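DegQ (Legionella fallonii, PDB 3PV5) probably acts as a chaperone-protease of the HtrA family, a trypsin-like serine protease with two PDZ domains that assembles into 12-subunit self-compartmentalizing particles. Local coordinates at residues V154-N159 with S171-I176; D304-I309 with V333-E338; D408-A413 with L435-L440. All coordinates share one frame; numbering follows the deposited sequence.

Contact 1 (V154-N159 with S171-I176); sequences VVAIGN and SATFGI
Strands 154-157 and 172-176 run antiparallel with their axes 4.6 Å apart, Val154 pairing with Gly175 and Ala156 with Thr173 as hydrogen-bonded pairs, while Val155 with Phe174 and Ile157 with Ala172 are non-hydrogen-bonded. The pairing is carried past the strand end by Gly158 N, which reaches Ser171 O at 2.8 Å in an almost straight bond (172°). Beyond it a side chain takes over from the backbone: Asn159 OD1 accepts from both Ser171 N (2.8 Å) and Ser171 OG (2.9 Å). The hydroxyl comes in nearly along the C=O axis, whereas the amide nitrogen sits 46° above the carbonyl plane. Asn159 ND2 binds Ser169 O, so both ends of the amide are held and its rotation is fixed. On one face Val155 CG1 lies 4.0 Å from Ala172 CB, and Val155 CG2 meets Phe174 at the ring edge, 4.2 Å from CD1, the two side chains crossing at about a right angle. Leu25 of helix 22-28 packs on this same face. On the other, Thr173 CG2 rests 3.6 Å from Ala156 CB; with OG1 anti to the backbone N (chi1 -173°), the hydroxyl is given to Asp197 of a second subunit. Phe174 also meets Phe153 of that subunit edge-to-face and packs on Phe174 of a third, bringing strand 172-179 into contact with two other subunits. The two strands are the first two, adjacent and joined in hairpin fashion, of the second six-stranded antiparallel beta-barrel of the trypsin fold.

Contact 2 (D304-I309 with V333-E338); sequences DIITQI and VKIIVE
Ile306 and Ile335 meet on the tightly packed side of this antiparallel pair, where the CG2 methyls are 3.9 Å apart and the two side chains cross obliquely. Ile306 CG1 also approaches Val337 CG2, and farther along Ile309 CG2 lies beside Val333 CG2 at 3.9 Å, the two side chains pointing the same way. Val320 and Ile324 of helix 317-325 close over Ile309, making this face part of the hydrophobic core. Just before the strand, Asp304 CB touches Val337 CG2 (3.7 Å), and its carboxylate is held by the backbone N of Lys301 and a salt bridge to Arg339. The other face, with Gln308, Ile336 and Glu338, is more open to solvent. Here Ile336 and Gln308 lie side by side, their CB atoms 3.7 Å apart; Gln308 CG stands anti to the backbone N (chi1 -154°) and the chain continues extended along the isoleucine. Between Ile306 and Gln308 the register slips by one residue. Thr307 N gives Ile336 O a short, nearly straight bond (2.7 Å, 177°), and the same oxygen receives weak bonds from Gln308 N and Thr307 OG1. Regular pairing then resumes with Ile336 N to Gln308 O at 2.7 Å, matching the bond from Glu338 N to Ile305 O on the far side of the slip. Thr307 and Gln308 together face Ile336, and both their backbone N-H groups point to its oxygen: a classic beta bulge, set in the curled antiparallel sheet of a PDZ domain.

Contact 3 (D408-A413 with L435-L440); sequences DIIISA and LLVQVL
A classic beta bulge interrupts the antiparallel pairing of strands 409-413 and 435-440 in the second PDZ domain, with Ile411 and Ser412 both opposite Gln438. Ile411 N donates to Gln438 O at 3.0 Å, while Ser412 N makes a weak bond to the same oxygen. On either side of the bulge the antiparallel pairing is regular: Ile409 and Leu440 exchange two backbone bonds, and Gln438 N reaches Ser412 O at 3.0 Å. The side chains of the bulge add a polar link of their own. Ser412 OG donates to Gln438 OE1 at 2.9 Å, in the plane of the amide and on a lone pair, with a C=O...O angle of 135°. Chi1 of 69° sets the hydroxyl between the serine N and carbonyl carbon, and the glutamine, its chain extended as far as the amide, brings that group alongside. This bond leaves NE2 turned to the neighbouring isoleucine, 3.7 Å from Ile411 CD1. The opposite face is apolar: Ile410 CG2 touches Val437 CG1 at 3.9 Å, the side chains crossing at a slant, and Ile410 CG1 approaches Val439 CG1. At the far end Ala413 CB meets Leu435 CD2 at 4.0 Å. Leu424 of helix 421-428 covers Ile410 and Ala413, and Ile427 adds to the cover over Ala413. Strands 384-393 and 444-450 flank the pair, Val390 packing on Ile410 and Tyr447 on Gln438, while Leu271 and Ser287 of a fourth subunit pack on Leu436 and Gln438.

The three contacts follow one another along the chain, each in a different domain: contact 1 in the second barrel of the protease, contact 2 in the first PDZ domain and contact 3 in the second. Their centres are about 37 Å apart between contacts 1 and 2, 45 Å between 2 and 3, and 64 Å between 1 and 3, and none touches another. Contacts 2 and 3 occupy equivalent places in two similar six-stranded sheets, each with a bulge, and helix 353-363 comes between the two sheets along the chain. Other subunits touch contacts 1 and 3 but not contact 2; contact 3 meets another subunit's first PDZ domain, so all three domains join in the 12-subunit assembly.

Contact 1 (V154-N159 with S171-I176)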
# COMPACT_ATOMS: atom_id res chain seq x y z
N VAL A 154 -9.28 -1.79 -51.02
CA VAL A 154 -9.56 -3.11 -50.50
C VAL A 154 -10.74 -3.14 -49.53
O VAL A 154 -11.10 -2.13 -48.97
CB VAL A 154 -8.34 -3.61 -49.70
CG1 VAL A 154 -7.13 -3.79 -50.64
CG2 VAL A 154 -7.98 -2.62 -48.58
N VAL A 155 -11.29 -4.33 -49.26
CA VAL A 155 -12.28 -4.49 -48.20
C VAL A 155 -11.84 -5.66 -47.43
O VAL A 155 -11.47 -6.66 -48.05
CB VAL A 155 -13.72 -4.73 -48.78
CG1 VAL A 155 -14.74 -5.10 -47.65
CG2 VAL A 155 -14.18 -3.50 -49.57
N ALA A 156 -11.79 -5.52 -46.09
CA ALA A 156 -11.56 -6.60 -45.17
C ALA A 156 -12.89 -7.07 -44.59
O ALA A 156 -13.62 -6.27 -44.01
CB ALA A 156 -10.55 -6.19 -43.95
N ILE A 157 -13.17 -8.37 -44.72
CA ILE A 157 -14.45 -8.96 -44.31
C ILE A 157 -14.15 -9.96 -43.26
O ILE A 157 -13.42 -10.97 -43.50
CB ILE A 157 -15.16 -9.67 -45.43
CG1 ILE A 157 -15.52 -8.71 -46.55
CG2 ILE A 157 -16.50 -10.34 -44.95
CD1 ILE A 157 -15.37 -9.29 -47.94
N GLY A 158 -14.71 -9.69 -42.08
CA GLY A 158 -14.46 -10.50 -40.93
C GLY A 158 -14.76 -9.77 -39.64
O GLY A 158 -14.32 -8.67 -39.47
N ASN A 159 -15.46 -10.41 -38.72
CA ASN A 159 -15.80 -9.76 -37.45
C ASN A 159 -14.58 -9.49 -36.60
O ASN A 159 -13.70 -10.27 -36.58
CB ASN A 159 -16.87 -10.57 -36.66
CG ASN A 159 -18.24 -10.45 -37.29
OD1 ASN A 159 -18.59 -9.39 -37.84
ND2 ASN A 159 -19.03 -11.53 -37.24
N SER A 171 -18.73 -8.56 -40.55
CA SER A 171 -18.50 -7.13 -40.76
C SER A 171 -17.55 -6.86 -41.91
O SER A 171 -16.54 -7.56 -42.07
CB SER A 171 -17.91 -6.46 -39.53
OG SER A 171 -18.81 -6.51 -38.43
N ALA A 172 -17.87 -5.84 -42.70
CA ALA A 172 -17.00 -5.36 -43.76
C ALA A 172 -16.39 -3.95 -43.44
O ALA A 172 -17.04 -3.08 -42.89
CB ALA A 172 -17.76 -5.33 -45.03
N THR A 173 -15.12 -3.74 -43.81
CA THR A 173 -14.48 -2.45 -43.65
C THR A 173 -13.61 -2.09 -44.83
O THR A 173 -12.98 -2.97 -45.37
CB THR A 173 -13.58 -2.42 -42.42
OG1 THR A 173 -13.14 -1.09 -42.29
CG2 THR A 173 -12.34 -3.37 -42.53
N PHE A 174 -13.57 -0.80 -45.19
CA PHE A 174 -13.02 -0.33 -46.49
C PHE A 174 -11.78 0.57 -46.33
O PHE A 174 -11.64 1.35 -45.36
CB PHE A 174 -14.11 0.38 -47.29
CG PHE A 174 -13.63 1.17 -48.52
CD1 PHE A 174 -13.69 0.62 -49.78
CD2 PHE A 174 -13.20 2.49 -48.40
CE1 PHE A 174 -13.32 1.36 -50.94
CE2 PHE A 174 -12.81 3.24 -49.54
CZ PHE A 174 -12.85 2.64 -50.81
N GLY A 175 -10.84 0.42 -47.28
CA GLY A 175 -9.65 1.27 -47.30
C GLY A 175 -8.71 1.05 -48.45
O GLY A 175 -9.10 0.58 -49.54
N ILE A 176 -7.44 1.37 -48.24
CA ILE A 176 -6.43 1.09 -49.25
C ILE A 176 -5.35 0.23 -48.68
O ILE A 176 -5.18 0.12 -47.46
CB ILE A 176 -5.86 2.36 -49.78
CG1 ILE A 176 -4.86 2.92 -48.75
CG2 ILE A 176 -6.98 3.29 -50.12
CD1 ILE A 176 -4.20 4.16 -49.13

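Contact 2 (D304-I309 with V333-E338)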
# COMPACT_ATOMS: atom_id res chain seq x y z
N ASP A 304 25.48 -12.56 -55.87
CA ASP A 304 24.60 -12.97 -56.95
C ASP A 304 23.27 -12.26 -56.79
O ASP A 304 22.84 -11.99 -55.67
CB ASP A 304 24.36 -14.48 -56.94
CG ASP A 304 25.60 -15.31 -57.33
OD1 ASP A 304 26.64 -14.73 -57.76
OD2 ASP A 304 25.51 -16.56 -57.18
N ILE A 305 22.59 -11.99 -57.89
CA ILE A 305 21.24 -11.45 -57.79
C ILE A 305 20.25 -12.42 -58.37
O ILE A 305 20.24 -12.62 -59.59
CB ILE A 305 21.09 -10.16 -58.49
CG1 ILE A 305 21.91 -9.08 -57.75
CG2 ILE A 305 19.62 -9.79 -58.53
CD1 ILE A 305 22.20 -7.88 -58.61
N ILE A 306 19.46 -13.04 -57.50
CA ILE A 306 18.51 -14.04 -57.94
C ILE A 306 17.37 -13.40 -58.72
O ILE A 306 16.81 -12.42 -58.24
CB ILE A 306 17.94 -14.84 -56.80
CG1 ILE A 306 19.03 -15.65 -56.15
CG2 ILE A 306 16.94 -15.81 -57.31
CD1 ILE A 306 18.64 -16.17 -54.84
N THR A 307 17.06 -13.91 -59.92
CA THR A 307 16.01 -13.32 -60.77
C THR A 307 14.85 -14.22 -61.12
O THR A 307 13.78 -13.74 -61.50
CB THR A 307 16.55 -12.81 -62.11
OG1 THR A 307 17.22 -13.88 -62.80
CG2 THR A 307 17.46 -11.61 -61.90
N GLN A 308 15.04 -15.50 -60.96
CA GLN A 308 14.02 -16.44 -61.21
C GLN A 308 14.31 -17.63 -60.32
O GLN A 308 15.44 -18.08 -60.23
CB GLN A 308 14.06 -16.87 -62.69
CG GLN A 308 12.71 -17.36 -63.26
CD GLN A 308 12.82 -17.95 -64.66
OE1 GLN A 308 12.39 -19.09 -64.90
NE2 GLN A 308 13.41 -17.21 -65.57
N ILE A 309 13.27 -18.13 -59.65
CA ILE A 309 13.33 -19.44 -59.06
C ILE A 309 12.18 -20.27 -59.67
O ILE A 309 11.03 -19.80 -59.84
CB ILE A 309 13.22 -19.38 -57.52
CG1 ILE A 309 14.45 -18.69 -56.96
CG2 ILE A 309 13.16 -20.78 -56.92
CD1 ILE A 309 14.43 -18.57 -55.46
N VAL A 333 15.61 -27.46 -57.43
CA VAL A 333 15.09 -26.12 -57.67
C VAL A 333 16.00 -25.37 -58.64
O VAL A 333 17.22 -25.38 -58.52
CB VAL A 333 14.82 -25.33 -56.37
CG1 VAL A 333 15.28 -26.09 -55.17
CG2 VAL A 333 15.44 -23.92 -56.44
N LYS A 334 15.37 -24.77 -59.64
CA LYS A 334 16.09 -23.99 -60.65
C LYS A 334 16.27 -22.62 -60.04
O LYS A 334 15.28 -22.01 -59.61
CB LYS A 334 15.31 -23.87 -61.98
CG LYS A 334 16.20 -23.83 -63.23
CD LYS A 334 15.67 -22.97 -64.44
CE LYS A 334 14.17 -23.12 -64.71
NZ LYS A 334 13.33 -22.23 -63.83
N ILE A 335 17.50 -22.14 -60.02
CA ILE A 335 17.75 -20.76 -59.59
C ILE A 335 18.47 -19.99 -60.68
O ILE A 335 19.60 -20.32 -61.04
CB ILE A 335 18.57 -20.72 -58.30
CG1 ILE A 335 17.89 -21.56 -57.22
CG2 ILE A 335 18.74 -19.28 -57.82
CD1 ILE A 335 18.86 -22.06 -56.19
N ILE A 336 17.83 -18.98 -61.23
CA ILE A 336 18.53 -18.12 -62.17
C ILE A 336 19.05 -16.86 -61.49
O ILE A 336 18.34 -16.18 -60.77
CB ILE A 336 17.64 -17.74 -63.34
CG1 ILE A 336 17.19 -19.02 -64.07
CG2 ILE A 336 18.42 -16.78 -64.31
CD1 ILE A 336 16.43 -18.73 -65.37
N VAL A 337 20.30 -16.56 -61.80
CA VAL A 337 21.10 -15.64 -61.08
C VAL A 337 21.76 -14.70 -62.04
O VAL A 337 22.11 -15.08 -63.16
CB VAL A 337 22.22 -16.45 -60.39
CG1 VAL A 337 23.63 -15.98 -60.78
CG2 VAL A 337 21.98 -16.49 -58.90
N GLU A 338 22.00 -13.47 -61.60
CA GLU A 338 22.91 -12.63 -62.33
C GLU A 338 24.19 -12.39 -61.51
O GLU A 338 24.13 -12.16 -60.30
CB GLU A 338 22.18 -11.36 -62.70
CG GLU A 338 22.93 -10.54 -63.70
CD GLU A 338 22.35 -10.52 -65.10
OE1 GLU A 338 21.34 -11.18 -65.39
OE2 GLU A 338 22.92 -9.78 -65.91

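Contact 3 (D408-A413 with L435-L440)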
# COMPACT_ATOMS: atom_id res chain seq x y z
N ASP A 408 37.17 -20.97 -22.14
CA ASP A 408 38.19 -21.99 -22.00
C ASP A 408 39.28 -21.82 -23.04
O ASP A 408 39.01 -21.59 -24.24
CB ASP A 408 37.57 -23.37 -22.16
CG ASP A 408 36.82 -23.84 -20.91
OD1 ASP A 408 36.98 -23.21 -19.86
OD2 ASP A 408 36.06 -24.82 -20.96
N ILE A 409 40.51 -21.99 -22.58
CA ILE A 409 41.64 -22.10 -23.44
C ILE A 409 42.05 -23.56 -23.65
O ILE A 409 42.50 -24.22 -22.72
CB ILE A 409 42.84 -21.33 -22.87
CG1 ILE A 409 42.46 -19.88 -22.46
CG2 ILE A 409 43.92 -21.17 -23.97
CD1 ILE A 409 41.91 -19.11 -23.66
N ILE A 410 41.97 -24.07 -24.87
CA ILE A 410 42.48 -25.40 -25.12
C ILE A 410 43.97 -25.31 -25.36
O ILE A 410 44.36 -24.69 -26.34
CB ILE A 410 41.84 -26.01 -26.33
CG1 ILE A 410 40.36 -26.14 -26.10
CG2 ILE A 410 42.46 -27.41 -26.66
CD1 ILE A 410 39.61 -26.67 -27.29
N ILE A 411 44.78 -25.90 -24.47
CA ILE A 411 46.26 -25.81 -24.54
C ILE A 411 46.89 -27.15 -24.97
O ILE A 411 48.03 -27.20 -25.45
CB ILE A 411 46.94 -25.32 -23.21
CG1 ILE A 411 46.90 -26.41 -22.12
CG2 ILE A 411 46.27 -24.02 -22.68
CD1 ILE A 411 47.54 -25.98 -20.68
N SER A 412 46.16 -28.25 -24.87
CA SER A 412 46.63 -29.40 -25.58
C SER A 412 45.50 -30.31 -26.02
O SER A 412 44.44 -30.28 -25.47
CB SER A 412 47.71 -30.17 -24.78
OG SER A 412 47.18 -30.77 -23.67
N ALA A 413 45.79 -31.11 -27.04
CA ALA A 413 44.86 -32.11 -27.55
C ALA A 413 45.63 -33.43 -27.76
O ALA A 413 46.70 -33.41 -28.41
CB ALA A 413 44.27 -31.62 -28.85
N LEU A 435 38.73 -37.45 -28.10
CA LEU A 435 39.70 -36.40 -28.06
C LEU A 435 39.94 -36.01 -26.60
O LEU A 435 39.05 -35.51 -25.91
CB LEU A 435 39.17 -35.21 -28.82
CG LEU A 435 40.11 -34.31 -29.65
CD1 LEU A 435 39.76 -32.87 -29.43
CD2 LEU A 435 41.59 -34.58 -29.43
N LEU A 436 41.16 -36.25 -26.14
CA LEU A 436 41.60 -35.73 -24.85
C LEU A 436 42.08 -34.25 -24.97
O LEU A 436 42.92 -33.91 -25.76
CB LEU A 436 42.69 -36.60 -24.27
CG LEU A 436 43.20 -36.21 -22.91
CD1 LEU A 436 42.15 -36.60 -21.83
CD2 LEU A 436 44.53 -36.89 -22.68
N VAL A 437 41.50 -33.39 -24.15
CA VAL A 437 41.68 -31.94 -24.29
C VAL A 437 42.04 -31.43 -22.90
O VAL A 437 41.40 -31.83 -21.93
CB VAL A 437 40.37 -31.29 -24.81
CG1 VAL A 437 40.33 -29.86 -24.49
CG2 VAL A 437 40.25 -31.45 -26.30
N GLN A 438 43.09 -30.63 -22.81
CA GLN A 438 43.48 -29.98 -21.57
C GLN A 438 43.09 -28.52 -21.71
O GLN A 438 43.47 -27.89 -22.70
CB GLN A 438 44.96 -30.15 -21.33
CG GLN A 438 45.50 -29.58 -20.09
CD GLN A 438 47.05 -29.63 -20.02
OE1 GLN A 438 47.72 -30.10 -20.95
NE2 GLN A 438 47.60 -29.18 -18.90
N VAL A 439 42.30 -28.00 -20.77
CA VAL A 439 41.85 -26.61 -20.81
C VAL A 439 42.24 -25.84 -19.57
O VAL A 439 42.19 -26.40 -18.47
CB VAL A 439 40.37 -26.51 -20.96
CG1 VAL A 439 39.93 -27.37 -22.15
CG2 VAL A 439 39.65 -26.87 -19.68
N LEU A 440 42.68 -24.58 -19.75
CA LEU A 440 42.78 -23.61 -18.65
C LEU A 440 41.44 -22.90 -18.56
O LEU A 440 40.87 -22.54 -19.57
CB LEU A 440 43.89 -22.59 -18.88
CG LEU A 440 45.33 -23.13 -18.86
CD1 LEU A 440 45.47 -24.19 -19.87
CD2 LEU A 440 46.39 -22.06 -19.13